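Local coordinates for protein TASOR (Homo sapiens, PDB 6TL1) that is a HUSH complex subunit, here its pseudo-PARP domain, and acts in epigenetic silencing at H3K9me3-rich loci, where the complex promotes recruitment of SETDB1 and MORC2, at residues 158-163 with 183-188. Residues are numbered along the deposited sequence; the frame is centred on the assembly and turned at random.
Sequences ECHVSK and YFYEYG
Over one face of the His160 imidazole comes the edge of the Tyr185 ring, its CE2 above the face and its OH 3.5 Å from His160 CD2, in a T-shaped pair with planes at 72° and centroids 5.1 Å apart. Tyr183 runs alongside His160, its ring tilted obliquely and its CD2 lying 3.6 Å from His160 ND1. Over one face of the Tyr185 ring, toward its rim, sits the carbonyl O of Glu158, which is hydrogen-bonded to His198 NE2. On the other side of the sheet, Cys159 CB rests over a face of the Phe184 ring, 4.0 Å from its centroid, a CH-pi contact; SG adds an oblique sulfur-aromatic one. Phenylalanine, with no polar end, suits this thiol neighbour.

Imidazole suits its buried spot by offering a flat surface and two polar nitrogens: ND1 bonds to Leu100 O and NE2 to Thr154 OG1. Both tyrosines likewise combine a flat ring with a bonded hydroxyl, Tyr185 on Thr154 O and Tyr183 on Ser102 O.

The backbones are joined by His160 N to Tyr183 O (2.8 Å) and Tyr183 N to His160 O (3.0 Å). This antiparallel hydrogen-bonded pair, between the central strands of the domain's four-stranded mixed sheet, carries the His160-Tyr183-Tyr185 aromatic cluster on one face.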
loop_
_atom_site.group_PDB
_atom_site.type_symbol
_atom_site.label_atom_id
_atom_site.label_comp_id
_atom_site.label_asym_id
_atom_site.label_seq_id
_atom_site.Cartn_x
_atom_site.Cartn_y
_atom_site.Cartn_z
ATOM N N GLU A 158 8.779 -5.531 10.155
ATOM C CA GLU A 158 7.801 -5.858 9.125
ATOM C C GLU A 158 7.912 -5.002 7.879
ATOM O O GLU A 158 7.495 -5.454 6.803
ATOM C CB GLU A 158 6.379 -5.767 9.689
ATOM C CG GLU A 158 5.959 -7.012 10.484
ATOM C CD GLU A 158 6.897 -7.338 11.640
ATOM O OE1 GLU A 158 6.799 -6.645 12.679
ATOM O OE2 GLU A 158 7.750 -8.240 11.494
ATOM N N CYS A 159 8.456 -3.785 7.975
ATOM C CA CYS A 159 8.515 -2.922 6.802
ATOM C C CYS A 159 9.580 -1.857 7.032
ATOM O O CYS A 159 10.047 -1.649 8.152
ATOM C CB CYS A 159 7.179 -2.238 6.482
ATOM S SG CYS A 159 6.607 -1.115 7.799
ATOM N N HIS A 160 9.987 -1.214 5.946
ATOM C CA HIS A 160 10.756 0.021 6.017
ATOM C C HIS A 160 9.850 1.203 5.717
ATOM O O HIS A 160 8.926 1.093 4.908
ATOM C CB HIS A 160 11.903 0.016 5.007
ATOM C CG HIS A 160 12.994 -0.963 5.323
ATOM N ND1 HIS A 160 14.073 -1.165 4.488
ATOM C CD2 HIS A 160 13.179 -1.788 6.381
ATOM C CE1 HIS A 160 14.883 -2.060 5.024
ATOM N NE2 HIS A 160 14.360 -2.461 6.171
ATOM N N VAL A 161 10.145 2.349 6.347
ATOM C CA VAL A 161 9.519 3.623 6.013
ATOM C C VAL A 161 10.613 4.683 6.042
ATOM O O VAL A 161 11.689 4.474 6.603
ATOM C CB VAL A 161 8.367 4.044 6.966
ATOM C CG1 VAL A 161 7.315 2.951 7.063
ATOM C CG2 VAL A 161 8.904 4.420 8.344
ATOM N N SER A 162 10.337 5.821 5.402
ATOM C CA SER A 162 11.302 6.920 5.392
ATOM C C SER A 162 11.295 7.629 6.734
ATOM O O SER A 162 10.246 8.077 7.199
ATOM C CB SER A 162 10.990 7.908 4.275
ATOM O OG SER A 162 11.235 7.289 3.021
ATOM N N LYS A 163 12.492 7.826 7.292
ATOM C CA LYS A 163 12.647 8.380 8.638
ATOM C C LYS A 163 11.862 9.669 8.873
ATOM O O LYS A 163 11.199 9.825 9.908
ATOM C CB LYS A 163 14.133 8.633 8.910
ATOM C CG LYS A 163 14.428 9.035 10.344
ATOM C CD LYS A 163 14.575 7.822 11.233
ATOM C CE LYS A 163 14.431 8.213 12.690
ATOM N NZ LYS A 163 15.236 9.425 12.999
ATOM N N TYR A 183 7.481 -0.091 2.601
ATOM C CA TYR A 183 8.257 -1.157 1.961
ATOM C C TYR A 183 8.116 -2.424 2.795
ATOM O O TYR A 183 8.734 -2.538 3.854
ATOM C CB TYR A 183 9.710 -0.730 1.822
ATOM C CG TYR A 183 10.676 -1.742 1.233
ATOM C CD1 TYR A 183 10.654 -2.047 -0.118
ATOM C CD2 TYR A 183 11.655 -2.334 2.021
ATOM C CE1 TYR A 183 11.587 -2.930 -0.674
ATOM C CE2 TYR A 183 12.585 -3.234 1.480
ATOM C CZ TYR A 183 12.539 -3.520 0.139
ATOM O OH TYR A 183 13.448 -4.396 -0.399
ATOM N N PHE A 184 7.280 -3.349 2.330
ATOM C CA PHE A 184 6.957 -4.572 3.047
ATOM C C PHE A 184 7.777 -5.744 2.520
ATOM O O PHE A 184 7.979 -5.892 1.314
ATOM C CB PHE A 184 5.467 -4.879 2.925
ATOM C CG PHE A 184 4.605 -3.948 3.716
ATOM C CD1 PHE A 184 4.325 -4.208 5.048
ATOM C CD2 PHE A 184 4.085 -2.806 3.134
ATOM C CE1 PHE A 184 3.537 -3.340 5.790
ATOM C CE2 PHE A 184 3.288 -1.940 3.867
ATOM C CZ PHE A 184 3.027 -2.208 5.201
ATOM N N TYR A 185 8.239 -6.586 3.428
ATOM C CA TYR A 185 9.035 -7.733 3.037
ATOM C C TYR A 185 8.848 -8.797 4.098
ATOM O O TYR A 185 8.339 -8.533 5.192
ATOM C CB TYR A 185 10.512 -7.362 2.894
ATOM C CG TYR A 185 11.013 -6.729 4.159
ATOM C CD1 TYR A 185 11.489 -7.507 5.208
ATOM C CD2 TYR A 185 10.994 -5.349 4.317
ATOM C CE1 TYR A 185 11.927 -6.929 6.378
ATOM C CE2 TYR A 185 11.448 -4.759 5.479
ATOM C CZ TYR A 185 11.913 -5.547 6.503
ATOM O OH TYR A 185 12.352 -4.963 7.667
ATOM N N GLU A 186 9.307 -10.002 3.783
ATOM C CA GLU A 186 9.221 -11.082 4.749
ATOM C C GLU A 186 10.293 -12.105 4.428
ATOM O O GLU A 186 10.383 -12.578 3.290
ATOM C CB GLU A 186 7.832 -11.725 4.736
ATOM C CG GLU A 186 7.628 -12.735 5.831
ATOM C CD GLU A 186 6.184 -13.197 5.966
ATOM O OE1 GLU A 186 5.386 -13.012 5.024
ATOM O OE2 GLU A 186 5.862 -13.775 7.021
ATOM N N TYR A 187 11.106 -12.440 5.423
ATOM C CA TYR A 187 12.074 -13.496 5.237
ATOM C C TYR A 187 11.375 -14.832 5.445
ATOM O O TYR A 187 10.631 -15.012 6.417
ATOM C CB TYR A 187 13.230 -13.343 6.224
ATOM C CG TYR A 187 14.235 -12.280 5.836
ATOM C CD1 TYR A 187 15.280 -12.568 4.970
ATOM C CD2 TYR A 187 14.142 -10.987 6.348
ATOM C CE1 TYR A 187 16.211 -11.601 4.621
ATOM C CE2 TYR A 187 15.072 -10.008 6.007
ATOM C CZ TYR A 187 16.099 -10.321 5.140
ATOM O OH TYR A 187 17.021 -9.366 4.784
ATOM N N GLY A 188 11.617 -15.767 4.539
ATOM C CA GLY A 188 11.297 -17.155 4.765
ATOM C C GLY A 188 12.467 -17.746 5.500
ATOM O O GLY A 188 13.249 -17.028 6.144
#